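Local coordinates for putative endo-1,4-beta-xylanase (Bacteroides thetaiotaomicron VPI-5482, PDB 5MSX), which is a family 43 glycoside hydrolase with a calcium-binding F5/8 type C domain, probably cleaving arabinofuranosyl linkages during breakdown of plant pectin, at residues Gly254-Cys262 / Tyr273-Arg281; Val328-Ile339 / Arg349-Val359. All coordinates share one frame; numbering follows the deposited sequence.

In the fold
Contact 1 comes first along the chain and lies in the catalytic family 43 domain, a five-bladed beta-propeller in this family, where strands 261-264 and 272-278 form a hairpin in one blade. Contact 2 comes later in the chain: it runs from strand 325-330 of the C-terminal beta-sandwich through the two-stranded hairpin 337-339/349-351. The centres are about 23 Å apart, yet the two touch, because the small hairpin lies against the propeller. Salt bridges Glu278-Arg349 and Arg281-Glu351 join them, fastening the F5/8 type C domain to the blade that carries His260. Each contact also holds a residue bound to a calcium ion, His260 in contact 1 and Phe357 in contact 2.

Contact 1 of 2, residues Gly254-Cys262 / Tyr273-Arg281; sequences GIFGPGHGC and YFAYLEFGR. With CA (calcium ion), chain S; EDO (1,2-ethanediol), chain B.
Segments 254-262 and 273-281 run roughly antiparallel, their touching parts 127° apart, and past the corner at His260, Cys262 and Ala275 form an antiparallel hydrogen-bonded pair. Before the corner, the Glu278 side chain meets the loop at Phe256. Bent at chi2, it brings OE1 to Phe256 N at 2.9 Å in an almost straight bond (177°), on the anti side but somewhat out of the carboxylate plane; OE1 also forms a salt bridge with Arg349, while OE2 receives Gly280 N from above that plane. Phe279 N in turn donates to Phe256 O, also at 2.9 Å, so both backbone polar groups of Phe256 are held. The Tyr276 ring has Pro258 CB 3.6 Å from its CD2, and Ile255 crosses Tyr276 at about a right angle, its CG2 nearest the tyrosine CE2. On the other side of the strand, Leu277 CD2 packs against His260 CB at 3.9 Å, and Cys262 SG rests against Ala275 CB. His260 turns its ring away from the strand, CG anti to the backbone N (-171°), and NE2 binds a calcium ion in the ring plane at 2.7 Å. Two of the metal's waters donate to Gly261 O. This histidine also touches Asp36, the predicted proton acceptor, and Asp154, predicted to tune the acid's pKa, probably putting the corner beside the catalytic centre. Strand 272-278 lies between 261-264 and 287-293, while Ile39 of strand 37-42 covers Cys262 and Ala275.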
loop_
_atom_site.group_PDB
_atom_site.type_symbol
_atom_site.label_atom_id
_atom_site.label_comp_id
_atom_site.label_asym_id
_atom_site.label_seq_id
_atom_site.Cartn_x
_atom_site.Cartn_y
_atom_site.Cartn_z
ATOM N N GLY C 254 33.704 18.567 -27.107
ATOM C CA GLY C 254 34.508 17.857 -26.091
ATOM C C GLY C 254 33.638 17.165 -25.024
ATOM O O GLY C 254 33.946 17.242 -23.821
ATOM N N ILE C 255 32.556 16.506 -25.464
ATOM C CA ILE C 255 31.631 15.796 -24.556
ATOM C C ILE C 255 31.578 14.329 -24.939
ATOM O O ILE C 255 31.026 13.984 -25.975
ATOM C CB ILE C 255 30.230 16.443 -24.550
ATOM C CG1 ILE C 255 30.345 17.878 -23.998
ATOM C CG2 ILE C 255 29.232 15.621 -23.704
ATOM C CD1 ILE C 255 29.163 18.764 -24.328
ATOM N N PHE C 256 32.183 13.484 -24.101
ATOM C CA PHE C 256 32.428 12.078 -24.406
ATOM C C PHE C 256 31.566 11.135 -23.556
ATOM O O PHE C 256 31.525 11.252 -22.326
ATOM C CB PHE C 256 33.909 11.756 -24.159
ATOM C CG PHE C 256 34.845 12.461 -25.101
ATOM C CD1 PHE C 256 35.335 13.728 -24.802
ATOM C CD2 PHE C 256 35.224 11.863 -26.298
ATOM C CE1 PHE C 256 36.198 14.385 -25.678
ATOM C CE2 PHE C 256 36.078 12.518 -27.184
ATOM C CZ PHE C 256 36.579 13.771 -26.865
ATOM N N GLY C 257 30.893 10.201 -24.223
ATOM C CA GLY C 257 30.241 9.083 -23.555
ATOM C C GLY C 257 29.117 9.543 -22.644
ATOM O O GLY C 257 29.186 9.310 -21.438
ATOM N N PRO C 258 28.098 10.234 -23.212
ATOM C CA PRO C 258 26.928 10.689 -22.461
ATOM C C PRO C 258 25.984 9.559 -22.089
ATOM O O PRO C 258 24.985 9.293 -22.784
ATOM C CB PRO C 258 26.262 11.694 -23.404
ATOM C CG PRO C 258 26.604 11.211 -24.732
ATOM C CD PRO C 258 28.032 10.704 -24.609
ATOM N N GLY C 259 26.293 8.915 -20.966
ATOM C CA GLY C 259 25.557 7.736 -20.522
ATOM C C GLY C 259 24.676 7.866 -19.291
ATOM O O GLY C 259 24.133 8.910 -18.988
ATOM N N HIS C 260 24.580 6.747 -18.587
ATOM C CA HIS C 260 23.579 6.491 -17.577
ATOM C C HIS C 260 23.231 7.745 -16.760
ATOM O O HIS C 260 24.086 8.292 -16.019
ATOM C CB HIS C 260 24.092 5.378 -16.684
ATOM C CG HIS C 260 23.091 4.845 -15.715
ATOM N ND1 HIS C 260 23.293 3.652 -15.054
ATOM C CD2 HIS C 260 21.916 5.345 -15.250
ATOM C CE1 HIS C 260 22.287 3.437 -14.223
ATOM N NE2 HIS C 260 21.429 4.440 -14.343
ATOM N N GLY C 261 21.988 8.205 -16.965
ATOM C CA GLY C 261 21.400 9.278 -16.179
ATOM C C GLY C 261 19.909 9.126 -16.017
ATOM O O GLY C 261 19.438 8.038 -15.695
ATOM N N CYS C 262 19.157 10.209 -16.207
ATOM C CA CYS C 262 17.703 10.144 -16.038
ATOM C C CYS C 262 17.046 11.207 -16.898
ATOM O O CYS C 262 17.739 12.042 -17.514
ATOM C CB CYS C 262 17.301 10.346 -14.587
ATOM S SG CYS C 262 17.703 12.007 -13.993
ATOM N N TYR C 273 14.022 17.576 -19.031
ATOM C CA TYR C 273 15.483 17.655 -18.950
ATOM C C TYR C 273 16.071 16.248 -18.957
ATOM O O TYR C 273 15.448 15.305 -18.490
ATOM C CB TYR C 273 15.920 18.393 -17.666
ATOM C CG TYR C 273 15.416 19.807 -17.654
ATOM C CD1 TYR C 273 16.127 20.840 -18.272
ATOM C CD2 TYR C 273 14.176 20.096 -17.104
ATOM C CE1 TYR C 273 15.620 22.137 -18.301
ATOM C CE2 TYR C 273 13.668 21.386 -17.109
ATOM C CZ TYR C 273 14.385 22.394 -17.711
ATOM O OH TYR C 273 13.825 23.647 -17.725
ATOM N N PHE C 274 17.278 16.157 -19.489
ATOM C CA PHE C 274 18.065 14.922 -19.612
ATOM C C PHE C 274 19.350 15.130 -18.798
ATOM O O PHE C 274 20.094 16.085 -19.043
ATOM C CB PHE C 274 18.382 14.678 -21.095
ATOM C CG PHE C 274 19.297 13.523 -21.351
ATOM C CD1 PHE C 274 18.875 12.197 -21.098
ATOM C CD2 PHE C 274 20.574 13.731 -21.864
ATOM C CE1 PHE C 274 19.712 11.124 -21.366
ATOM C CE2 PHE C 274 21.422 12.651 -22.133
ATOM C CZ PHE C 274 21.004 11.356 -21.883
ATOM N N ALA C 275 19.584 14.269 -17.817
ATOM C CA ALA C 275 20.817 14.286 -17.037
ATOM C C ALA C 275 21.622 13.116 -17.470
ATOM O O ALA C 275 21.062 12.045 -17.709
ATOM C CB ALA C 275 20.515 14.155 -15.581
ATOM N N TYR C 276 22.940 13.291 -17.557
ATOM C CA TYR C 276 23.816 12.211 -18.016
ATOM C C TYR C 276 25.199 12.284 -17.365
ATOM O O TYR C 276 25.689 13.344 -17.013
ATOM C CB TYR C 276 23.952 12.238 -19.532
ATOM C CG TYR C 276 24.503 13.549 -20.063
ATOM C CD1 TYR C 276 23.676 14.655 -20.232
ATOM C CD2 TYR C 276 25.854 13.691 -20.391
ATOM C CE1 TYR C 276 24.184 15.858 -20.715
ATOM C CE2 TYR C 276 26.358 14.895 -20.858
ATOM C CZ TYR C 276 25.521 15.971 -21.025
ATOM O OH TYR C 276 26.014 17.179 -21.508
ATOM N N LEU C 277 25.821 11.131 -17.222
ATOM C CA LEU C 277 27.226 11.102 -16.835
ATOM C C LEU C 277 28.069 11.390 -18.071
ATOM O O LEU C 277 27.592 11.214 -19.207
ATOM C CB LEU C 277 27.587 9.752 -16.186
ATOM C CG LEU C 277 27.670 8.536 -17.102
ATOM C CD1 LEU C 277 28.978 8.469 -17.899
ATOM C CD2 LEU C 277 27.495 7.247 -16.276
ATOM N N GLU C 278 29.333 11.788 -17.828
ATOM C CA GLU C 278 30.284 12.095 -18.876
ATOM C C GLU C 278 31.598 11.399 -18.507
ATOM O O GLU C 278 31.878 11.199 -17.318
ATOM C CB GLU C 278 30.439 13.618 -19.050
ATOM C CG GLU C 278 31.037 14.073 -20.402
ATOM C CD GLU C 278 32.574 14.236 -20.394
ATOM O OE1 GLU C 278 33.149 14.473 -21.507
ATOM O OE2 GLU C 278 33.212 14.144 -19.284
ATOM N N PHE C 279 32.326 10.937 -19.524
ATOM C CA PHE C 279 33.581 10.149 -19.356
ATOM C C PHE C 279 34.548 10.689 -18.275
ATOM O O PHE C 279 35.153 9.923 -17.523
ATOM C CB PHE C 279 34.308 10.011 -20.715
ATOM C CG PHE C 279 35.604 9.236 -20.633
ATOM C CD1 PHE C 279 35.592 7.846 -20.522
ATOM C CD2 PHE C 279 36.830 9.901 -20.657
ATOM C CE1 PHE C 279 36.773 7.136 -20.448
ATOM C CE2 PHE C 279 38.022 9.191 -20.576
ATOM C CZ PHE C 279 37.996 7.807 -20.477
ATOM N N GLY C 280 34.667 12.009 -18.198
ATOM C CA GLY C 280 35.406 12.661 -17.153
ATOM C C GLY C 280 36.887 12.341 -17.186
ATOM O O GLY C 280 37.534 12.440 -18.247
ATOM N N ARG C 281 37.412 11.949 -16.027
ATOM C CA ARG C 281 38.823 11.650 -15.889
ATOM C C ARG C 281 39.094 10.151 -15.985
ATOM O O ARG C 281 40.107 9.690 -15.432
ATOM C CB ARG C 281 39.374 12.212 -14.572
ATOM C CG ARG C 281 39.375 13.727 -14.472
ATOM C CD ARG C 281 38.005 14.292 -14.105
ATOM N NE ARG C 281 38.095 15.635 -13.561
ATOM C CZ ARG C 281 37.069 16.484 -13.469
ATOM N NH1 ARG C 281 35.837 16.128 -13.832
ATOM N NH2 ARG C 281 37.269 17.698 -12.988
HETATM CA CA CA S . 18.989 4.650 -13.196
HETATM C C1 EDO B . 10.968 26.021 -14.774
HETATM O O1 EDO B . 10.913 24.747 -14.097
HETATM C C2 EDO B . 11.754 25.868 -16.074
HETATM O O2 EDO B . 11.619 24.514 -16.563
HETATM O O HOH W 1 18.839 6.966 -12.942
HETATM O O HOH W 2 18.387 5.491 -15.305
HETATM O O HOH W 3 16.738 4.514 -12.322
HETATM O O HOH W 4 19.092 2.729 -11.508
HETATM O O HOH W 5 20.442 5.234 -11.259
#

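Contact 2 of 2, residues Val328-Ile339 / Arg349-Val359; sequences VYASSIEVPLKI and RTEYFVPSFAV. With CA (calcium ion), chain T.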
loop_
_atom_site.group_PDB
_atom_site.type_symbol
_atom_site.label_atom_id
_atom_site.label_comp_id
_atom_site.label_asym_id
_atom_site.label_seq_id
_atom_site.Cartn_x
_atom_site.Cartn_y
_atom_site.Cartn_z
ATOM N N VAL C 328 43.583 34.656 -5.661
ATOM C CA VAL C 328 43.717 33.500 -4.794
ATOM C C VAL C 328 45.104 32.928 -4.986
ATOM O O VAL C 328 45.721 33.152 -6.011
ATOM C CB VAL C 328 42.686 32.384 -5.109
ATOM C CG1 VAL C 328 41.330 32.728 -4.548
ATOM C CG2 VAL C 328 42.565 32.143 -6.608
ATOM N N TYR C 329 45.583 32.198 -3.992
ATOM C CA TYR C 329 46.874 31.511 -4.062
ATOM C C TYR C 329 46.887 30.474 -2.970
ATOM O O TYR C 329 46.084 30.548 -2.056
ATOM C CB TYR C 329 48.069 32.478 -3.937
ATOM C CG TYR C 329 48.070 33.364 -2.704
ATOM C CD1 TYR C 329 48.611 32.916 -1.491
ATOM C CD2 TYR C 329 47.539 34.652 -2.751
ATOM C CE1 TYR C 329 48.617 33.735 -0.361
ATOM C CE2 TYR C 329 47.532 35.469 -1.627
ATOM C CZ TYR C 329 48.074 35.007 -0.441
ATOM O OH TYR C 329 48.068 35.822 0.658
ATOM N N ALA C 330 47.778 29.496 -3.078
ATOM C CA ALA C 330 47.751 28.342 -2.194
ATOM C C ALA C 330 49.141 27.878 -1.811
ATOM O O ALA C 330 50.111 28.368 -2.330
ATOM C CB ALA C 330 46.987 27.205 -2.866
ATOM N N SER C 331 49.203 26.929 -0.888
ATOM C CA SER C 331 50.448 26.303 -0.460
ATOM C C SER C 331 51.121 25.465 -1.535
ATOM O O SER C 331 52.336 25.347 -1.550
ATOM C CB SER C 331 50.187 25.418 0.760
ATOM O OG SER C 331 49.312 24.340 0.474
ATOM N N SER C 332 50.318 24.838 -2.396
ATOM C CA SER C 332 50.823 24.101 -3.534
ATOM C C SER C 332 49.710 23.875 -4.555
ATOM O O SER C 332 48.526 24.177 -4.307
ATOM C CB SER C 332 51.396 22.754 -3.099
ATOM O OG SER C 332 50.380 21.872 -2.679
ATOM N N ILE C 333 50.125 23.361 -5.709
ATOM C CA ILE C 333 49.248 23.052 -6.828
ATOM C C ILE C 333 49.693 21.699 -7.356
ATOM O O ILE C 333 50.894 21.511 -7.635
ATOM C CB ILE C 333 49.348 24.114 -7.938
ATOM C CG1 ILE C 333 49.004 25.504 -7.374
ATOM C CG2 ILE C 333 48.445 23.753 -9.114
ATOM C CD1 ILE C 333 49.343 26.652 -8.292
ATOM N N GLU C 334 48.749 20.750 -7.467
ATOM C CA GLU C 334 49.050 19.475 -8.070
ATOM C C GLU C 334 49.409 19.659 -9.545
ATOM O O GLU C 334 48.853 20.506 -10.242
ATOM C CB GLU C 334 47.880 18.474 -7.919
ATOM C CG GLU C 334 48.216 17.031 -8.318
ATOM C CD GLU C 334 49.484 16.492 -7.625
ATOM O OE1 GLU C 334 49.358 15.820 -6.584
ATOM O OE2 GLU C 334 50.624 16.750 -8.103
ATOM N N VAL C 335 50.351 18.847 -10.004
ATOM C CA VAL C 335 50.763 18.813 -11.421
ATOM C C VAL C 335 49.580 18.381 -12.343
ATOM O O VAL C 335 48.744 17.595 -11.908
ATOM C CB VAL C 335 51.995 17.866 -11.567
ATOM C CG1 VAL C 335 51.619 16.397 -11.332
ATOM C CG2 VAL C 335 52.673 18.031 -12.911
ATOM N N PRO C 336 49.514 18.885 -13.598
ATOM C CA PRO C 336 48.395 18.518 -14.475
ATOM C C PRO C 336 48.236 17.018 -14.694
ATOM O O PRO C 336 49.233 16.264 -14.694
ATOM C CB PRO C 336 48.730 19.201 -15.803
ATOM C CG PRO C 336 49.640 20.325 -15.438
ATOM C CD PRO C 336 50.420 19.852 -14.264
ATOM N N LEU C 337 46.983 16.594 -14.853
ATOM C CA LEU C 337 46.641 15.177 -15.064
ATOM C C LEU C 337 46.395 15.018 -16.542
ATOM O O LEU C 337 45.496 15.657 -17.094
ATOM C CB LEU C 337 45.361 14.829 -14.280
ATOM C CG LEU C 337 44.693 13.464 -14.471
ATOM C CD1 LEU C 337 45.633 12.341 -14.058
ATOM C CD2 LEU C 337 43.395 13.402 -13.677
ATOM N N LYS C 338 47.185 14.164 -17.170
ATOM C CA LYS C 338 47.064 13.850 -18.569
ATOM C C LYS C 338 46.176 12.603 -18.594
ATOM O O LYS C 338 46.614 11.521 -18.205
ATOM C CB LYS C 338 48.462 13.590 -19.183
ATOM C CG LYS C 338 49.417 14.794 -19.153
ATOM C CD LYS C 338 48.782 15.980 -19.889
ATOM C CE LYS C 338 49.680 17.171 -20.230
ATOM N NZ LYS C 338 49.081 17.973 -21.363
ATOM N N ILE C 339 44.913 12.768 -18.995
ATOM C CA ILE C 339 43.925 11.693 -18.846
ATOM C C ILE C 339 44.064 10.673 -19.997
ATOM O O ILE C 339 44.025 11.022 -21.179
ATOM C CB ILE C 339 42.500 12.259 -18.738
ATOM C CG1 ILE C 339 42.409 13.228 -17.536
ATOM C CG2 ILE C 339 41.479 11.139 -18.597
ATOM C CD1 ILE C 339 41.309 14.230 -17.653
ATOM N N ARG C 349 42.575 14.627 -23.020
ATOM C CA ARG C 349 42.343 15.808 -22.232
ATOM C C ARG C 349 43.331 15.926 -21.107
ATOM O O ARG C 349 43.909 14.948 -20.657
ATOM C CB ARG C 349 40.907 15.782 -21.667
ATOM C CG ARG C 349 39.874 15.739 -22.779
ATOM C CD ARG C 349 38.480 16.095 -22.302
ATOM N NE ARG C 349 37.868 15.042 -21.512
ATOM C CZ ARG C 349 36.555 14.955 -21.274
ATOM N NH1 ARG C 349 35.697 15.874 -21.764
ATOM N NH2 ARG C 349 36.090 13.938 -20.542
ATOM N N THR C 350 43.464 17.150 -20.623
ATOM C CA THR C 350 44.323 17.478 -19.496
ATOM C C THR C 350 43.511 18.276 -18.480
ATOM O O THR C 350 42.769 19.184 -18.859
ATOM C CB THR C 350 45.533 18.306 -19.988
ATOM O OG1 THR C 350 46.292 17.496 -20.898
ATOM C CG2 THR C 350 46.431 18.714 -18.822
ATOM N N GLU C 351 43.620 17.904 -17.206
ATOM C CA GLU C 351 43.022 18.660 -16.112
ATOM C C GLU C 351 44.121 19.397 -15.352
ATOM O O GLU C 351 45.127 18.785 -14.977
ATOM C CB GLU C 351 42.305 17.753 -15.125
ATOM C CG GLU C 351 41.518 18.569 -14.095
ATOM C CD GLU C 351 40.719 17.737 -13.079
ATOM O OE1 GLU C 351 40.833 16.481 -13.047
ATOM O OE2 GLU C 351 39.944 18.361 -12.286
ATOM N N TYR C 352 43.892 20.679 -15.096
ATOM C CA TYR C 352 44.767 21.490 -14.265
ATOM C C TYR C 352 44.094 21.683 -12.921
ATOM O O TYR C 352 42.869 21.478 -12.776
ATOM C CB TYR C 352 45.018 22.851 -14.922
ATOM C CG TYR C 352 45.715 22.747 -16.261
ATOM C CD1 TYR C 352 47.110 22.657 -16.331
ATOM C CD2 TYR C 352 44.988 22.724 -17.463
ATOM C CE1 TYR C 352 47.765 22.528 -17.551
ATOM C CE2 TYR C 352 45.637 22.601 -18.695
ATOM C CZ TYR C 352 47.022 22.497 -18.731
ATOM O OH TYR C 352 47.683 22.383 -19.930
ATOM N N PHE C 353 44.895 22.123 -11.953
ATOM C CA PHE C 353 44.505 22.111 -10.541
ATOM C C PHE C 353 44.769 23.434 -9.853
ATOM O O PHE C 353 44.967 23.466 -8.636
ATOM C CB PHE C 353 45.197 20.948 -9.833
ATOM C CG PHE C 353 44.785 19.616 -10.362
ATOM C CD1 PHE C 353 43.466 19.167 -10.198
ATOM C CD2 PHE C 353 45.686 18.806 -11.068
ATOM C CE1 PHE C 353 43.060 17.935 -10.700
ATOM C CE2 PHE C 353 45.281 17.563 -11.574
ATOM C CZ PHE C 353 43.958 17.131 -11.392
ATOM N N VAL C 354 44.713 24.519 -10.628
ATOM C CA VAL C 354 45.089 25.840 -10.146
ATOM C C VAL C 354 44.092 26.423 -9.126
ATOM O O VAL C 354 42.900 26.117 -9.196
ATOM C CB VAL C 354 45.357 26.841 -11.291
ATOM C CG1 VAL C 354 46.522 26.350 -12.169
ATOM C CG2 VAL C 354 44.116 27.150 -12.121
ATOM N N PRO C 355 44.574 27.261 -8.179
ATOM C CA PRO C 355 43.725 27.874 -7.133
ATOM C C PRO C 355 42.509 28.659 -7.641
ATOM O O PRO C 355 41.457 28.620 -7.017
ATOM C CB PRO C 355 44.697 28.827 -6.414
ATOM C CG PRO C 355 46.053 28.262 -6.684
ATOM C CD PRO C 355 45.958 27.763 -8.096
ATOM N N SER C 356 42.644 29.382 -8.749
ATOM C CA SER C 356 41.506 30.100 -9.334
ATOM C C SER C 356 40.319 29.179 -9.690
ATOM O O SER C 356 39.176 29.650 -9.781
ATOM C CB SER C 356 41.942 30.903 -10.555
ATOM O OG SER C 356 42.466 30.015 -11.533
ATOM N N PHE C 357 40.587 27.887 -9.890
ATOM C CA PHE C 357 39.506 26.888 -10.046
ATOM C C PHE C 357 38.639 26.721 -8.769
ATOM O O PHE C 357 37.491 26.316 -8.872
ATOM C CB PHE C 357 40.036 25.526 -10.545
ATOM C CG PHE C 357 40.493 25.501 -12.013
ATOM C CD1 PHE C 357 40.238 26.550 -12.910
ATOM C CD2 PHE C 357 41.138 24.357 -12.507
ATOM C CE1 PHE C 357 40.638 26.472 -14.234
ATOM C CE2 PHE C 357 41.534 24.275 -13.838
ATOM C CZ PHE C 357 41.287 25.330 -14.700
ATOM N N ALA C 358 39.172 27.027 -7.582
ATOM C CA ALA C 358 38.340 27.047 -6.348
ATOM C C ALA C 358 37.206 28.103 -6.354
ATOM O O ALA C 358 36.210 27.946 -5.630
ATOM C CB ALA C 358 39.218 27.224 -5.129
ATOM N N VAL C 359 37.343 29.173 -7.155
ATOM C CA VAL C 359 36.412 30.335 -7.094
ATOM C C VAL C 359 35.902 30.806 -8.444
ATOM O O VAL C 359 35.475 31.957 -8.575
ATOM C CB VAL C 359 37.065 31.540 -6.373
ATOM C CG1 VAL C 359 37.492 31.133 -4.969
ATOM C CG2 VAL C 359 38.264 32.082 -7.155
HETATM CA CA CA T . 35.584 25.271 -9.706
HETATM O O HOH W 6 47.713 21.872 -12.218
HETATM O O HOH W 7 41.537 11.956 -21.955
#
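Phe353 against Glu334 and Pro355 against Ile333 carry the apolar part of this contact, which continues from a short beta hairpin, 337-339 with 349-351, toward the beta-sandwich of the F5/8 type C domain. The Phe353 ring lies alongside Glu334, pointing the same way, with its plane 83° from the carboxylate. Val335 O comes to the ring edge in plane, 3.4 Å from CD2, and farther along the ring CE2 meets Leu337 CB at 3.8 Å. Glu334 folds back at chi2 (52°), and its OE2 uses the anti lone pair to accept Val335 N. Pro355 is crossed at about a right angle by Ile333, whose CD1 lies 3.6 Å from the proline CD; Ala330 CB and Val328 CG2 extend the same apolar surface. Val328 and Val359 then approach tip to tip, Val328 CG1 and Val359 CG2 4.1 Å apart. Toward the hairpin, the Tyr352 ring receives Pro336 CG at 3.6 Å from CD1, while Thr350 CG2 lies over one face, offset toward the rim. In the hairpin itself, Leu337 and Glu351 exchange two backbone bonds, and the Glu351 carboxylate reaches Arg281 and Arg366, tying the hairpin to both domains. Lys338 bends at chi2 (-58°) across Thr350 to donate from NZ to OG1 at 2.9 Å. From Pro355 the chain makes a helix-like turn through Ala358 and brings Phe357 to the calcium site completed by Asp360, Ala362, Ser365, Trp454 and Glu455, where Phe357 O binds the metal at 2.3 Å.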